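Local atomic coordinates of N-formylglutamate amidohydrolase (Ralstonia eutropha, PDB entry 2Q7S), a protein that binds a zinc ion and probably acts as a hydrolase of the N-formylglutamate amidohydrolase family. Residues 167-172 / 205-210; 60-65 / 247-252. All blocks are in the same frame, centred on the assembly; numbering follows the deposited sequence.

Contact 1 (167-172 / 205-210). With ZN (zinc ion), chain C.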
loop_
_atom_site.group_PDB
_atom_site.type_symbol
_atom_site.label_atom_id
_atom_site.label_comp_id
_atom_site.label_asym_id
_atom_site.label_seq_id
_atom_site.Cartn_x
_atom_site.Cartn_y
_atom_site.Cartn_z
ATOM N N TRP A 167 -4.210 6.006 13.725
ATOM C CA TRP A 167 -4.609 6.337 12.356
ATOM C C TRP A 167 -3.563 5.740 11.442
ATOM O O TRP A 167 -2.381 6.122 11.502
ATOM C CB TRP A 167 -4.707 7.856 12.169
ATOM C CG TRP A 167 -5.911 8.493 12.847
ATOM C CD1 TRP A 167 -7.112 8.770 12.288
ATOM C CD2 TRP A 167 -6.010 8.892 14.224
ATOM N NE1 TRP A 167 -7.947 9.341 13.211
ATOM C CE2 TRP A 167 -7.301 9.421 14.409
ATOM C CE3 TRP A 167 -5.135 8.838 15.320
ATOM C CZ2 TRP A 167 -7.746 9.884 15.636
ATOM C CZ3 TRP A 167 -5.566 9.309 16.540
ATOM C CH2 TRP A 167 -6.864 9.829 16.691
ATOM N N HIS A 168 -3.994 4.737 10.666
ATOM C CA HIS A 168 -3.160 4.012 9.744
ATOM C C HIS A 168 -3.443 4.480 8.297
ATOM O O HIS A 168 -4.589 4.518 7.907
ATOM C CB HIS A 168 -3.472 2.543 9.879
ATOM C CG HIS A 168 -2.893 1.712 8.791
ATOM N ND1 HIS A 168 -3.636 0.816 8.065
ATOM C CD2 HIS A 168 -1.638 1.654 8.300
ATOM C CE1 HIS A 168 -2.852 0.211 7.188
ATOM N NE2 HIS A 168 -1.631 0.698 7.322
ATOM N N LEU A 169 -2.399 4.845 7.542
ATOM C CA LEU A 169 -2.489 5.139 6.086
ATOM C C LEU A 169 -1.756 4.028 5.320
ATOM O O LEU A 169 -0.605 3.742 5.570
ATOM C CB LEU A 169 -1.943 6.506 5.730
ATOM C CG LEU A 169 -2.443 7.755 6.489
ATOM C CD1 LEU A 169 -1.813 9.067 5.950
ATOM C CD2 LEU A 169 -3.975 7.828 6.478
ATOM N N ASN A 170 -2.475 3.385 4.423
ATOM C CA ASN A 170 -1.972 2.373 3.509
ATOM C C ASN A 170 -1.756 3.051 2.127
ATOM O O ASN A 170 -2.703 3.533 1.510
ATOM C CB ASN A 170 -3.033 1.233 3.476
ATOM C CG ASN A 170 -2.575 0.011 2.736
ATOM O OD1 ASN A 170 -3.130 -0.323 1.685
ATOM N ND2 ASN A 170 -1.594 -0.679 3.268
ATOM N N LEU A 171 -0.510 3.119 1.656
ATOM C CA LEU A 171 -0.123 4.051 0.642
ATOM C C LEU A 171 0.184 3.353 -0.666
ATOM O O LEU A 171 0.960 2.400 -0.677
ATOM C CB LEU A 171 1.149 4.831 1.129
ATOM C CG LEU A 171 1.018 5.552 2.477
ATOM C CD1 LEU A 171 2.350 6.204 2.930
ATOM C CD2 LEU A 171 -0.090 6.572 2.459
ATOM N N HIS A 172 -0.359 3.885 -1.777
ATOM C CA HIS A 172 -0.246 3.263 -3.094
ATOM C C HIS A 172 -0.140 4.276 -4.197
ATOM O O HIS A 172 -0.343 5.479 -4.008
ATOM C CB HIS A 172 -1.495 2.378 -3.390
ATOM C CG HIS A 172 -1.652 1.285 -2.424
ATOM N ND1 HIS A 172 -1.193 0.007 -2.669
ATOM C CD2 HIS A 172 -2.108 1.298 -1.157
ATOM C CE1 HIS A 172 -1.398 -0.724 -1.594
ATOM N NE2 HIS A 172 -1.948 0.033 -0.666
ATOM N N PRO A 205 -14.814 9.672 9.936
ATOM C CA PRO A 205 -15.026 10.505 8.766
ATOM C C PRO A 205 -14.237 11.807 8.704
ATOM O O PRO A 205 -13.999 12.304 7.611
ATOM C CB PRO A 205 -16.545 10.796 8.820
ATOM C CG PRO A 205 -16.920 10.574 10.230
ATOM C CD PRO A 205 -16.057 9.450 10.692
ATOM N N GLY A 206 -13.918 12.404 9.836
ATOM C CA GLY A 206 -13.259 13.714 9.857
ATOM C C GLY A 206 -11.903 13.670 9.145
ATOM O O GLY A 206 -11.512 14.633 8.490
ATOM N N LEU A 207 -11.189 12.554 9.251
ATOM C CA LEU A 207 -9.895 12.443 8.585
ATOM C C LEU A 207 -10.013 12.276 7.076
ATOM O O LEU A 207 -9.222 12.862 6.328
ATOM C CB LEU A 207 -9.026 11.338 9.165
ATOM C CG LEU A 207 -7.629 11.191 8.506
ATOM C CD1 LEU A 207 -6.803 12.475 8.597
ATOM C CD2 LEU A 207 -6.864 10.037 9.097
ATOM N N VAL A 208 -10.978 11.474 6.631
ATOM C CA VAL A 208 -11.235 11.324 5.192
ATOM C C VAL A 208 -11.666 12.715 4.618
ATOM O O VAL A 208 -11.251 13.089 3.524
ATOM C CB VAL A 208 -12.299 10.214 4.893
ATOM C CG1 VAL A 208 -12.283 9.819 3.431
ATOM C CG2 VAL A 208 -12.052 8.986 5.764
ATOM N N ASP A 209 -12.474 13.464 5.375
ATOM C CA ASP A 209 -12.943 14.789 4.954
ATOM C C ASP A 209 -11.741 15.729 4.830
ATOM O O ASP A 209 -11.628 16.461 3.853
ATOM C CB ASP A 209 -13.904 15.420 5.986
ATOM C CG ASP A 209 -15.325 14.822 5.967
ATOM O OD1 ASP A 209 -15.681 14.000 5.090
ATOM O OD2 ASP A 209 -16.104 15.204 6.869
ATOM N N LEU A 210 -10.872 15.693 5.844
ATOM C CA LEU A 210 -9.622 16.481 5.867
ATOM C C LEU A 210 -8.779 16.199 4.635
ATOM O O LEU A 210 -8.443 17.110 3.901
ATOM C CB LEU A 210 -8.808 16.210 7.150
ATOM C CG LEU A 210 -7.550 17.053 7.469
ATOM C CD1 LEU A 210 -7.692 18.540 7.089
ATOM C CD2 LEU A 210 -7.264 16.957 8.940
HETATM ZN ZN ZN C . -0.399 -0.599 -4.381
#
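Trp167 and Leu207 make the tight part of this strand-to-helix packing, where helix 205-217 approaches the mixed seven-stranded sheet of the alpha/beta fold near the start of strand 166-174. The CD2 methyl of Leu207 comes within 3.4 Å of Trp167 CD1, on the five-membered ring of the indole, meeting the ring obliquely. Two torsions set this up: Leu207 has CG anti to its backbone N (chi1 -179°), which sends CD2 toward the strand, while the indole of Trp167 swings back beside its own backbone N (chi1 -73°). The packing thins quickly from there. Leu169, two residues along on the same side of the strand, adds only a grazing touch, Leu169 CD2 to Leu207 CD2 at 4.5 Å. The interface is small, 109 Å² over both sides; helix 267-289 also packs here, Val286 on Trp167 and Tyr285 on Leu207. The solvent side belongs to the helix, where Pro205 is exposed and Asp209 partly so, with Asp209 in a salt bridge to Arg224. The indole N-H of Trp167 is taken up by Glu204, the residue next to Pro205, so the ring is held at its polar corner as well as by apolar packing. On the other side of the strand lie the polar residues. His172 ND1 binds the zinc ion at 2.0 Å, and His32 and Asp55 are the other protein ligands. Asn170, also bonded to Asp29 and Asn85, takes the ring nitrogen that does not bind zinc, a bond that would fix the rotation of the imidazole: His172 NE2 donates to Asn170 OD1 over 2.7 Å, nearly in the plane of the imidazole but well above the carbonyl plane of the amide.

Contact 2 (60-65 / 247-252); sequences ALWEAV and LQIEIR
The indole of Trp62 meets two isoleucine methyls obliquely: Ile249 CD1 lies 3.8 Å from Trp62 CH2, at the six-membered ring, and Ile251 CD1 lies 3.8 Å from Trp62 NE1. This is packing of a connection against a face of the central sheet in the alpha/beta fold; Trp62 is the first residue to leave helix 58-61, and a type I turn runs on from it to Val65. Leu171 of the neighbouring strand and Leu275 and Thr279 of helix 267-289 also touch the indole, wedging it between sheet and helix. Ile249 and Ile251 alternate with Gln248 and Glu250 along strand 244-252, which puts both isoleucines on the side facing Trp62. Each has CG1 beside its backbone N and then runs on extended (chi2 -174° and 179°), which pushes CD1 out from the sheet. Leu61 joins by meeting Ile251 tip to tip, CD1 to CD1 at 3.8 Å. Across the strand, the second flat pair is polar: Gln248 NE2 donates almost within its amide plane to the anti lone pair of Glu250 OE2, 2.9 Å away. The one polar link between the segments is made by a water, which accepts from Trp62 NE1 at 3.0 Å and donates to the backbone O of Ile249 at 2.9 Å.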
loop_
_atom_site.group_PDB
_atom_site.type_symbol
_atom_site.label_atom_id
_atom_site.label_comp_id
_atom_site.label_asym_id
_atom_site.label_seq_id
_atom_site.Cartn_x
_atom_site.Cartn_y
_atom_site.Cartn_z
ATOM N N ALA A 60 9.063 7.415 -0.988
ATOM C CA ALA A 60 9.789 8.720 -1.042
ATOM C C ALA A 60 8.795 9.880 -1.150
ATOM O O ALA A 60 9.057 10.962 -0.625
ATOM C CB ALA A 60 10.792 8.750 -2.221
ATOM N N LEU A 61 7.638 9.644 -1.798
ATOM C CA LEU A 61 6.572 10.671 -1.911
ATOM C C LEU A 61 6.082 11.057 -0.529
ATOM O O LEU A 61 5.849 12.233 -0.261
ATOM C CB LEU A 61 5.381 10.209 -2.725
ATOM C CG LEU A 61 5.467 10.187 -4.273
ATOM C CD1 LEU A 61 4.190 9.554 -4.812
ATOM C CD2 LEU A 61 5.697 11.593 -4.820
ATOM N N TRP A 62 5.989 10.060 0.351
ATOM C CA TRP A 62 5.547 10.315 1.717
ATOM C C TRP A 62 6.651 10.417 2.746
ATOM O O TRP A 62 6.416 10.158 3.941
ATOM C CB TRP A 62 4.540 9.255 2.115
ATOM C CG TRP A 62 3.247 9.243 1.313
ATOM C CD1 TRP A 62 3.010 8.543 0.158
ATOM C CD2 TRP A 62 1.992 9.870 1.656
ATOM N NE1 TRP A 62 1.700 8.714 -0.249
ATOM C CE2 TRP A 62 1.051 9.498 0.664
ATOM C CE3 TRP A 62 1.572 10.702 2.704
ATOM C CZ2 TRP A 62 -0.275 9.950 0.676
ATOM C CZ3 TRP A 62 0.227 11.170 2.705
ATOM C CH2 TRP A 62 -0.659 10.774 1.708
ATOM N N GLU A 63 7.848 10.805 2.322
ATOM C CA GLU A 63 8.980 10.977 3.272
ATOM C C GLU A 63 8.707 11.817 4.536
ATOM O O GLU A 63 9.275 11.532 5.539
ATOM C CB GLU A 63 10.215 11.561 2.562
ATOM C CG GLU A 63 9.981 12.920 1.997
ATOM C CD GLU A 63 11.226 13.752 1.884
ATOM O OE1 GLU A 63 12.334 13.172 1.759
ATOM O OE2 GLU A 63 11.083 14.998 1.895
ATOM N N ALA A 64 7.816 12.807 4.468
ATOM C CA ALA A 64 7.425 13.714 5.604
ATOM C C ALA A 64 6.859 13.046 6.830
ATOM O O ALA A 64 6.856 13.623 7.894
ATOM C CB ALA A 64 6.390 14.691 5.138
ATOM N N VAL A 65 6.307 11.853 6.663
ATOM C CA VAL A 65 5.627 11.160 7.722
ATOM C C VAL A 65 6.400 11.102 9.076
ATOM O O VAL A 65 5.809 11.483 10.091
ATOM C CB VAL A 65 5.162 9.736 7.229
ATOM C CG1 VAL A 65 4.734 8.839 8.412
ATOM C CG2 VAL A 65 4.005 9.892 6.285
ATOM N N LEU A 247 -7.120 3.986 6.405
ATOM C CA LEU A 247 -7.457 4.613 5.116
ATOM C C LEU A 247 -6.460 4.192 4.020
ATOM O O LEU A 247 -5.263 4.402 4.167
ATOM C CB LEU A 247 -7.421 6.139 5.303
ATOM C CG LEU A 247 -7.804 6.981 4.071
ATOM C CD1 LEU A 247 -9.281 6.680 3.686
ATOM C CD2 LEU A 247 -7.574 8.464 4.416
ATOM N N GLN A 248 -6.934 3.615 2.912
ATOM C CA GLN A 248 -6.032 3.320 1.792
ATOM C C GLN A 248 -5.989 4.555 0.895
ATOM O O GLN A 248 -7.024 5.106 0.557
ATOM C CB GLN A 248 -6.527 2.107 1.031
ATOM C CG GLN A 248 -5.544 1.536 0.053
ATOM C CD GLN A 248 -5.909 0.147 -0.427
ATOM O OE1 GLN A 248 -6.284 -0.726 0.358
ATOM N NE2 GLN A 248 -5.806 -0.064 -1.730
ATOM N N ILE A 249 -4.801 5.024 0.536
ATOM C CA ILE A 249 -4.660 6.189 -0.374
ATOM C C ILE A 249 -3.900 5.825 -1.641
ATOM O O ILE A 249 -2.699 5.384 -1.572
ATOM C CB ILE A 249 -3.899 7.384 0.302
ATOM C CG1 ILE A 249 -4.575 7.776 1.632
ATOM C CG2 ILE A 249 -3.813 8.564 -0.680
ATOM C CD1 ILE A 249 -3.984 9.038 2.317
ATOM N N GLU A 250 -4.542 6.074 -2.790
ATOM C CA GLU A 250 -3.967 5.718 -4.101
ATOM C C GLU A 250 -3.694 6.957 -4.951
ATOM O O GLU A 250 -4.559 7.754 -5.118
ATOM C CB GLU A 250 -4.942 4.812 -4.854
ATOM C CG GLU A 250 -5.290 3.526 -4.159
ATOM C CD GLU A 250 -4.587 2.329 -4.706
ATOM O OE1 GLU A 250 -3.814 2.467 -5.680
ATOM O OE2 GLU A 250 -4.785 1.240 -4.140
ATOM N N ILE A 251 -2.479 7.086 -5.481
ATOM C CA ILE A 251 -2.068 8.196 -6.297
ATOM C C ILE A 251 -1.918 7.777 -7.773
ATOM O O ILE A 251 -1.145 6.863 -8.114
ATOM C CB ILE A 251 -0.689 8.742 -5.771
ATOM C CG1 ILE A 251 -0.800 9.185 -4.315
ATOM C CG2 ILE A 251 -0.144 9.868 -6.601
ATOM C CD1 ILE A 251 0.490 9.698 -3.768
ATOM N N ARG A 252 -2.594 8.493 -8.665
ATOM C CA ARG A 252 -2.433 8.294 -10.111
ATOM C C ARG A 252 -0.943 8.551 -10.495
ATOM O O ARG A 252 -0.407 9.642 -10.399
ATOM C CB ARG A 252 -3.372 9.231 -10.872
ATOM C CG ARG A 252 -3.688 8.883 -12.316
ATOM C CD ARG A 252 -4.875 9.720 -12.825
ATOM N NE ARG A 252 -4.622 11.167 -12.855
ATOM C CZ ARG A 252 -4.130 11.810 -13.914
ATOM N NH1 ARG A 252 -3.782 11.146 -15.006
ATOM N NH2 ARG A 252 -3.970 13.116 -13.882
HETATM O O HOH W 1 -0.277 6.982 -1.653
#

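In the fold
Contacts 1 and 2 use neighbouring parallel strands of one sheet, their centres 10 Å apart, and contact 1 is nested along the chain inside the loop closed by contact 2. Backbone bonds probably join them: Asn170 O to Ile249 N and His172 N to Ile249 O, both 2.8 Å. The strand side chains that make both contacts, Trp167, Leu169, Ile249 and Ile251, point to one face of the sheet, where helix 205-217 and the Leu61-Trp62 corner pack, while His172 turns to the other. Between nearest atoms, the side chain of Ile251 lies about 9 Å from the zinc ion, and Glu250 OE1 packs 3.3 Å from His172 CB.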